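Local coordinates for protein AgaA (PDB 6HLX) that binds the opine agropinic acid in the periplasm as the substrate-binding protein of an ABC transporter that imports it into the bacterium, at residues Gln454-Lys459 / Phe465-Gly470; Asp224-Lys227 / Gln232-Arg235; Asp415-Gly420 / Asp434-Arg439. All coordinates share one frame; numbering follows the deposited sequence.

Interaction 1: Gln454-Lys459 / Phe465-Gly470; sequences QNYAVK and FTNMPG
Asn467 meets two neighbours, the backbone of Gln454 and the ring of Tyr456, where the loop 465-470 runs past strand 456-459 of the seven-stranded mixed sheet. Its CB lies 3.9 Å from Tyr456 CD1. Because CG stands opposite the backbone N (chi1 -174°), the amide is carried toward the strand, and Asn467 CG comes to 3.5 Å from Tyr456 CD1, at the edge of the ring. The amide plane is nearly perpendicular to that ring, with Asn467 OD1 in the ring plane, 3.7 Å from Tyr456 CE1; this oxygen is also hydrogen-bonded to Thr473 OG1. At the other end of the amide, Asn467 ND2 donates to Gln454 O over 2.8 Å, with an N-H...O angle of 156°, and that acceptor lies in the amide plane. ND2 also donates to Leu234 O of the neighbouring strand. One face of the Tyr456 ring receives the edge of Phe465 in a T-shaped stack, centroids 5.0 Å apart and planes at 61°; Phe465 CE2 is nearest, 3.6 Å from Tyr456 CD2. Asparagine suits this place: bonds to both its O and its N fix the flat amide's rotation and fasten the loop to two backbone carbonyls beside a buried aromatic pair.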
loop_
_atom_site.group_PDB
_atom_site.type_symbol
_atom_site.label_atom_id
_atom_site.label_comp_id
_atom_site.label_asym_id
_atom_site.label_seq_id
_atom_site.Cartn_x
_atom_site.Cartn_y
_atom_site.Cartn_z
ATOM N N GLN A 454 12.062 -4.907 2.810
ATOM C CA GLN A 454 11.180 -5.235 1.686
ATOM C C GLN A 454 12.108 -5.252 0.487
ATOM O O GLN A 454 12.563 -4.199 0.030
ATOM C CB GLN A 454 10.070 -4.182 1.544
ATOM C CG GLN A 454 9.101 -4.485 0.378
ATOM C CD GLN A 454 8.236 -5.712 0.623
ATOM O OE1 GLN A 454 8.039 -6.143 1.756
ATOM N NE2 GLN A 454 7.692 -6.290 -0.437
ATOM N N ASN A 455 12.480 -6.456 0.043
ATOM C CA ASN A 455 13.510 -6.570 -0.975
ATOM C C ASN A 455 13.008 -7.201 -2.258
ATOM O O ASN A 455 12.089 -8.029 -2.236
ATOM C CB ASN A 455 14.662 -7.430 -0.410
ATOM C CG ASN A 455 15.244 -6.866 0.880
ATOM O OD1 ASN A 455 15.384 -5.658 1.037
ATOM N ND2 ASN A 455 15.569 -7.706 1.835
ATOM N N TYR A 456 13.622 -6.782 -3.375
ATOM C CA TYR A 456 13.465 -7.388 -4.700
ATOM C C TYR A 456 14.785 -8.081 -4.997
ATOM O O TYR A 456 15.825 -7.775 -4.385
ATOM C CB TYR A 456 13.263 -6.324 -5.806
ATOM C CG TYR A 456 11.873 -5.734 -5.804
ATOM C CD1 TYR A 456 11.543 -4.678 -4.953
ATOM C CD2 TYR A 456 10.866 -6.262 -6.612
ATOM C CE1 TYR A 456 10.263 -4.134 -4.939
ATOM C CE2 TYR A 456 9.575 -5.733 -6.599
ATOM C CZ TYR A 456 9.279 -4.670 -5.752
ATOM O OH TYR A 456 8.013 -4.148 -5.673
ATOM N N ALA A 457 14.764 -8.971 -5.985
ATOM C CA ALA A 457 16.003 -9.566 -6.453
ATOM C C ALA A 457 15.949 -9.626 -7.955
ATOM O O ALA A 457 14.872 -9.817 -8.530
ATOM C CB ALA A 457 16.202 -10.947 -5.871
ATOM N N VAL A 458 17.094 -9.356 -8.599
ATOM C CA VAL A 458 17.170 -9.364 -10.060
ATOM C C VAL A 458 18.303 -10.263 -10.506
ATOM O O VAL A 458 19.276 -10.491 -9.759
ATOM C CB VAL A 458 17.298 -7.929 -10.672
ATOM C CG1 VAL A 458 16.207 -6.986 -10.145
ATOM C CG2 VAL A 458 18.688 -7.326 -10.435
ATOM N N LYS A 459 18.210 -10.743 -11.750
ATOM C CA LYS A 459 19.283 -11.530 -12.325
ATOM C C LYS A 459 20.352 -10.564 -12.838
ATOM O O LYS A 459 20.028 -9.460 -13.276
ATOM C CB LYS A 459 18.746 -12.381 -13.497
ATOM C CG LYS A 459 18.396 -13.818 -13.108
ATOM C CD LYS A 459 19.661 -14.673 -12.875
ATOM C CE LYS A 459 19.434 -16.156 -12.979
ATOM N NZ LYS A 459 20.351 -16.914 -12.083
ATOM N N PHE A 465 15.610 -1.312 -12.817
ATOM C CA PHE A 465 14.463 -1.586 -11.939
ATOM C C PHE A 465 14.854 -1.002 -10.582
ATOM O O PHE A 465 15.972 -1.241 -10.109
ATOM C CB PHE A 465 14.106 -3.085 -11.820
ATOM C CG PHE A 465 12.798 -3.280 -11.065
ATOM C CD1 PHE A 465 11.570 -3.120 -11.709
ATOM C CD2 PHE A 465 12.798 -3.556 -9.697
ATOM C CE1 PHE A 465 10.361 -3.250 -11.003
ATOM C CE2 PHE A 465 11.595 -3.688 -8.992
ATOM C CZ PHE A 465 10.382 -3.527 -9.641
ATOM N N THR A 466 13.931 -0.259 -9.959
ATOM C CA THR A 466 14.204 0.440 -8.708
ATOM C C THR A 466 13.249 -0.001 -7.619
ATOM O O THR A 466 12.029 0.056 -7.799
ATOM C CB THR A 466 14.049 1.973 -8.908
ATOM O OG1 THR A 466 14.926 2.403 -9.944
ATOM C CG2 THR A 466 14.384 2.775 -7.631
ATOM N N ASN A 467 13.816 -0.383 -6.477
ATOM C CA ASN A 467 13.022 -0.672 -5.269
ATOM C C ASN A 467 12.836 0.751 -4.680
ATOM O O ASN A 467 13.784 1.335 -4.129
ATOM C CB ASN A 467 13.796 -1.578 -4.304
ATOM C CG ASN A 467 12.929 -2.005 -3.134
ATOM O OD1 ASN A 467 11.841 -1.457 -2.914
ATOM N ND2 ASN A 467 13.389 -2.991 -2.381
ATOM N N MET A 468 11.660 1.349 -4.925
ATOM C CA MET A 468 11.399 2.766 -4.639
ATOM C C MET A 468 11.466 3.087 -3.139
ATOM O O MET A 468 11.284 2.199 -2.297
ATOM C CB MET A 468 10.132 3.256 -5.337
ATOM C CG MET A 468 10.407 3.433 -6.867
ATOM S SD MET A 468 8.921 3.665 -7.878
ATOM C CE MET A 468 8.180 5.101 -7.094
ATOM N N PRO A 469 11.912 4.314 -2.811
ATOM C CA PRO A 469 12.349 4.585 -1.434
ATOM C C PRO A 469 11.278 4.621 -0.349
ATOM O O PRO A 469 10.184 5.129 -0.576
ATOM C CB PRO A 469 13.090 5.924 -1.538
ATOM C CG PRO A 469 12.569 6.569 -2.769
ATOM C CD PRO A 469 12.300 5.418 -3.721
ATOM N N GLY A 470 11.652 4.101 0.827
ATOM C CA GLY A 470 10.828 4.114 2.037
ATOM C C GLY A 470 9.430 3.592 1.785
ATOM O O GLY A 470 9.275 2.492 1.259
#

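Interaction 2: Asp224-Lys227 / Gln232-Arg235; sequences DIAK and QLLR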
loop_
_atom_site.group_PDB
_atom_site.type_symbol
_atom_site.label_atom_id
_atom_site.label_comp_id
_atom_site.label_asym_id
_atom_site.label_seq_id
_atom_site.Cartn_x
_atom_site.Cartn_y
_atom_site.Cartn_z
ATOM N N ASP A 224 21.999 -15.021 0.724
ATOM C CA ASP A 224 22.411 -15.877 -0.400
ATOM C C ASP A 224 22.207 -15.133 -1.721
ATOM O O ASP A 224 23.079 -15.165 -2.584
ATOM C CB ASP A 224 21.577 -17.183 -0.380
ATOM C CG ASP A 224 21.824 -18.223 -1.474
ATOM O OD1 ASP A 224 22.819 -18.086 -2.228
ATOM O OD2 ASP A 224 21.038 -19.189 -1.556
ATOM N N ILE A 225 21.055 -14.458 -1.877
ATOM C CA ILE A 225 20.757 -13.721 -3.103
ATOM C C ILE A 225 21.699 -12.515 -3.276
ATOM O O ILE A 225 22.223 -12.313 -4.375
ATOM C CB ILE A 225 19.254 -13.355 -3.161
ATOM C CG1 ILE A 225 18.420 -14.630 -3.465
ATOM C CG2 ILE A 225 18.989 -12.235 -4.190
ATOM C CD1 ILE A 225 16.942 -14.542 -3.207
ATOM N N ALA A 226 21.933 -11.740 -2.188
ATOM C CA ALA A 226 22.808 -10.557 -2.232
ATOM C C ALA A 226 24.239 -10.917 -2.648
ATOM O O ALA A 226 24.855 -10.148 -3.382
ATOM C CB ALA A 226 22.808 -9.828 -0.890
ATOM N N LYS A 227 24.745 -12.095 -2.193
ATOM C CA LYS A 227 26.082 -12.633 -2.495
ATOM C C LYS A 227 26.276 -12.850 -3.996
ATOM O O LYS A 227 27.352 -12.556 -4.521
ATOM C CB LYS A 227 26.297 -13.979 -1.775
ATOM C CG LYS A 227 26.904 -13.876 -0.386
ATOM C CD LYS A 227 27.183 -15.267 0.209
ATOM C CE LYS A 227 28.551 -15.820 -0.142
ATOM N NZ LYS A 227 29.621 -15.266 0.734
ATOM N N GLN A 232 21.290 -10.140 -7.698
ATOM C CA GLN A 232 21.516 -8.891 -6.970
ATOM C C GLN A 232 20.275 -8.639 -6.129
ATOM O O GLN A 232 19.159 -8.797 -6.618
ATOM C CB GLN A 232 21.712 -7.740 -7.978
ATOM C CG GLN A 232 21.771 -6.325 -7.356
ATOM C CD GLN A 232 21.878 -5.177 -8.355
ATOM O OE1 GLN A 232 21.633 -5.318 -9.561
ATOM N NE2 GLN A 232 22.250 -3.995 -7.865
ATOM N N LEU A 233 20.471 -8.222 -4.881
ATOM C CA LEU A 233 19.368 -7.878 -3.999
ATOM C C LEU A 233 19.187 -6.343 -4.034
ATOM O O LEU A 233 20.182 -5.611 -3.952
ATOM C CB LEU A 233 19.731 -8.347 -2.583
ATOM C CG LEU A 233 18.612 -8.305 -1.573
ATOM C CD1 LEU A 233 17.599 -9.436 -1.821
ATOM C CD2 LEU A 233 19.171 -8.413 -0.172
ATOM N N LEU A 234 17.934 -5.858 -4.166
ATOM C CA LEU A 234 17.603 -4.423 -4.171
ATOM C C LEU A 234 16.874 -4.173 -2.859
ATOM O O LEU A 234 15.755 -4.660 -2.671
ATOM C CB LEU A 234 16.716 -4.052 -5.364
ATOM C CG LEU A 234 17.266 -4.420 -6.770
ATOM C CD1 LEU A 234 16.272 -4.028 -7.839
ATOM C CD2 LEU A 234 18.615 -3.760 -7.040
ATOM N N ARG A 235 17.533 -3.458 -1.931
ATOM C CA ARG A 235 17.037 -3.258 -0.557
ATOM C C ARG A 235 16.109 -2.064 -0.313
ATOM O O ARG A 235 16.121 -1.053 -1.032
ATOM C CB ARG A 235 18.211 -3.180 0.429
ATOM C CG ARG A 235 18.992 -4.497 0.551
ATOM C CD ARG A 235 19.364 -4.851 1.999
ATOM N NE ARG A 235 20.462 -5.829 2.068
ATOM C CZ ARG A 235 20.444 -6.965 2.770
ATOM N NH1 ARG A 235 19.375 -7.302 3.479
ATOM N NH2 ARG A 235 21.491 -7.782 2.749
HETATM O O HOH W 1 23.397 -7.764 -4.156
#
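Ala226 and Leu233 bring together the two arms of a helix-turn-strand unit: helix 222-227 ends, the chain turns, and strand 231-234 returns as an edge strand of the chain's seven-stranded mixed sheet. Their backbones come close, with Ala226 CA only 4.7 Å from Leu233 CA, an approach that the small alanine allows.

The apolar contacts centre on Leu233. Its CB lies 3.8 Å from Ala226 CB, and its two methyls part company beyond that. Leu233 CD1 meets the branch methyl Ile225 CG2 at 3.9 Å, the two side chains crossing at about a right angle. The beta-branch of Ile225 suits this place, since CG2, opposite the backbone N, points at the leucine while CG1, anti to the carbonyl carbon, leaves on the other branch. Leu233 CD2 reaches Ala226 CB at 4.0 Å and also sits over the centre of one face of the Arg235 guanidinium, 3.5 Å above its plane. Arginine can cover an apolar group in this way while keeping its charge paired: Arg235 NH1 forms a salt bridge with Glu453.

Polar links between helix and strand are few. No direct hydrogen bond joins the two segments, although Ile225 O accepts one from Thr231 OG1, at the start of the strand. Instead, a water bridges the backbones, donating to Ala226 O at 2.9 Å and accepting from Leu233 N at 3.0 Å.

Interaction 3: Asp415-Gly420 / Asp434-Arg439; sequences DLLDKG and DAFVDR. With ACT (acetate ion), chain J.
Leu416 and Leu417 reach from helix 411-422 to Ala435 and Phe436 on helix 426-443. Over these segments the helices run nearly antiparallel, as two arms of a helical hairpin, with axes 9.7 Å apart and an angle of 158° between their directions.

The close-packed part lies around Phe436. Leu417 puts CD2 over a face of the Phe436 ring in a CH-pi contact, 4.2 Å from the ring centroid and 24° off its normal. That methyl sits toward the rim, nearest Phe436 CD1 at 3.9 Å. The phenylalanine has CG roughly opposite its backbone N, which presents the ring to Leu417. One residue earlier, Leu416 sends CD1 against the backbone, 3.7 Å from Phe436 CA. A third helix, 388-393, packs against the same pair: its Leu389 touches both Leu417 and Phe436, and its Tyr393 makes an edge-to-face pair with the Phe436 ring.

The looser side, toward solvent, begins with the other methyl of Leu416, CD2, which lies 4.1 Å from Ala435 CB. The short alanine lets the forked leucine lie close against the opposing helix. Farther along, Arg439 makes no close contact with 415-420. Its bent chain instead carries the guanidinium to a bound acetate, probably from the crystallisation liquor. Arg439 NH2 donates to acetate O over 3.1 Å along a nearly straight bond of 175°, and the acetate lies at the edge of the guanidinium. Arg439 NE forms a salt bridge with Asp410, so the cation sits between the acetate and Asp410, which would probably stabilise its charge. Across the segments themselves there is no hydrogen bond: shape and apolar matching join them, while charged pairing is kept to the flank.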
loop_
_atom_site.group_PDB
_atom_site.type_symbol
_atom_site.label_atom_id
_atom_site.label_comp_id
_atom_site.label_asym_id
_atom_site.label_seq_id
_atom_site.Cartn_x
_atom_site.Cartn_y
_atom_site.Cartn_z
ATOM N N ASP A 415 -10.091 16.156 14.131
ATOM C CA ASP A 415 -9.861 17.605 14.121
ATOM C C ASP A 415 -8.404 17.935 13.868
ATOM O O ASP A 415 -8.116 18.808 13.047
ATOM C CB ASP A 415 -10.367 18.239 15.428
ATOM C CG ASP A 415 -11.876 18.228 15.537
ATOM O OD1 ASP A 415 -12.547 18.038 14.496
ATOM O OD2 ASP A 415 -12.393 18.453 16.655
ATOM N N LEU A 416 -7.490 17.192 14.505
ATOM C CA LEU A 416 -6.054 17.400 14.321
ATOM C C LEU A 416 -5.641 17.019 12.901
ATOM O O LEU A 416 -4.901 17.771 12.259
ATOM C CB LEU A 416 -5.229 16.604 15.344
ATOM C CG LEU A 416 -5.230 17.172 16.773
ATOM C CD1 LEU A 416 -4.732 16.128 17.760
ATOM C CD2 LEU A 416 -4.409 18.482 16.869
ATOM N N LEU A 417 -6.123 15.871 12.392
ATOM C CA LEU A 417 -5.750 15.510 11.005
ATOM C C LEU A 417 -6.314 16.506 9.991
ATOM O O LEU A 417 -5.636 16.843 9.020
ATOM C CB LEU A 417 -6.200 14.080 10.676
ATOM C CG LEU A 417 -5.496 12.974 11.497
ATOM C CD1 LEU A 417 -6.232 11.648 11.373
ATOM C CD2 LEU A 417 -3.992 12.836 11.128
ATOM N N ASP A 418 -7.540 16.986 10.213
ATOM C CA ASP A 418 -8.142 17.990 9.327
ATOM C C ASP A 418 -7.303 19.273 9.342
ATOM O O ASP A 418 -7.006 19.827 8.277
ATOM C CB ASP A 418 -9.603 18.272 9.725
ATOM C CG ASP A 418 -10.562 17.154 9.324
ATOM O OD1 ASP A 418 -10.209 16.358 8.433
ATOM O OD2 ASP A 418 -11.673 17.096 9.886
ATOM N N LYS A 419 -6.871 19.712 10.539
ATOM C CA LYS A 419 -6.041 20.918 10.655
ATOM C C LYS A 419 -4.682 20.704 9.984
ATOM O O LYS A 419 -4.195 21.597 9.283
ATOM C CB LYS A 419 -5.859 21.327 12.133
ATOM C CG LYS A 419 -5.305 22.739 12.286
ATOM C CD LYS A 419 -5.141 23.143 13.749
ATOM C CE LYS A 419 -4.541 24.533 13.881
ATOM N NZ LYS A 419 -4.278 24.895 15.312
ATOM N N GLY A 420 -4.103 19.507 10.164
ATOM C CA GLY A 420 -2.808 19.169 9.582
ATOM C C GLY A 420 -2.810 19.243 8.068
ATOM O O GLY A 420 -1.852 19.727 7.468
ATOM N N ASP A 434 2.592 16.519 16.070
ATOM C CA ASP A 434 3.142 16.165 17.382
ATOM C C ASP A 434 2.006 15.957 18.400
ATOM O O ASP A 434 2.058 15.014 19.196
ATOM C CB ASP A 434 4.112 17.241 17.885
ATOM C CG ASP A 434 5.454 17.286 17.172
ATOM O OD1 ASP A 434 5.851 16.254 16.565
ATOM O OD2 ASP A 434 6.107 18.351 17.213
ATOM N N ALA A 435 0.971 16.833 18.372
ATOM C CA ALA A 435 -0.187 16.682 19.261
ATOM C C ALA A 435 -0.999 15.436 18.857
ATOM O O ALA A 435 -1.493 14.705 19.723
ATOM C CB ALA A 435 -1.064 17.932 19.224
ATOM N N PHE A 436 -1.091 15.165 17.539
ATOM C CA PHE A 436 -1.803 13.981 17.029
ATOM C C PHE A 436 -1.133 12.712 17.597
ATOM O O PHE A 436 -1.826 11.807 18.058
ATOM C CB PHE A 436 -1.783 13.943 15.479
ATOM C CG PHE A 436 -1.971 12.532 14.952
ATOM C CD1 PHE A 436 -3.239 11.964 14.867
ATOM C CD2 PHE A 436 -0.875 11.742 14.632
ATOM C CE1 PHE A 436 -3.403 10.632 14.463
ATOM C CE2 PHE A 436 -1.039 10.402 14.250
ATOM C CZ PHE A 436 -2.305 9.866 14.150
ATOM N N VAL A 437 0.216 12.673 17.577
ATOM C CA VAL A 437 0.977 11.488 18.021
ATOM C C VAL A 437 0.650 11.135 19.494
ATOM O O VAL A 437 0.433 9.966 19.812
ATOM C CB VAL A 437 2.485 11.657 17.759
ATOM C CG1 VAL A 437 3.288 10.693 18.614
ATOM C CG2 VAL A 437 2.810 11.449 16.276
ATOM N N ASP A 438 0.566 12.149 20.374
ATOM C CA ASP A 438 0.206 11.915 21.791
ATOM C C ASP A 438 -1.151 11.207 21.891
ATOM O O ASP A 438 -1.285 10.235 22.642
ATOM C CB ASP A 438 0.136 13.257 22.529
ATOM C CG ASP A 438 1.480 13.951 22.693
ATOM O OD1 ASP A 438 2.518 13.334 22.358
ATOM O OD2 ASP A 438 1.497 15.100 23.190
ATOM N N ARG A 439 -2.152 11.692 21.130
ATOM C CA ARG A 439 -3.495 11.096 21.160
ATOM C C ARG A 439 -3.504 9.704 20.500
ATOM O O ARG A 439 -4.209 8.808 20.970
ATOM C CB ARG A 439 -4.527 12.025 20.510
ATOM C CG ARG A 439 -5.944 11.478 20.622
ATOM C CD ARG A 439 -6.784 12.302 21.536
ATOM N NE ARG A 439 -8.134 11.758 21.691
ATOM C CZ ARG A 439 -8.680 11.461 22.864
ATOM N NH1 ARG A 439 -9.925 11.008 22.928
ATOM N NH2 ARG A 439 -7.985 11.616 23.986
HETATM C C ACT J . -10.589 10.724 26.296
HETATM O O ACT J . -9.382 10.787 26.666
HETATM O OXT ACT J . -11.195 9.668 25.985
HETATM C CH3 ACT J . -11.389 12.048 26.213
#

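How the interactions relate
Interactions 1 and 2 are neighbours, their centres 10 Å apart: strands 456-459 and 231-234 lie side by side, antiparallel, at one edge of the seven-stranded sheet. Tyr456 O to Leu234 N and Val458 O to Gln232 N, both 2.9 Å, are probable hydrogen bonds between them. Interaction 3 stands apart in a helical hairpin, its centre about 33 Å from that of interaction 1 and 40 Å from that of interaction 2. Along the chain the order is 2, 3, 1, so the polypeptide returns to the seven-stranded sheet after building the hairpin. Interaction 3 lies away from the known binding sites, whereas interaction 1 adjoins the opine pocket, the Gln454 side chain being about 5 Å from agropinic acid.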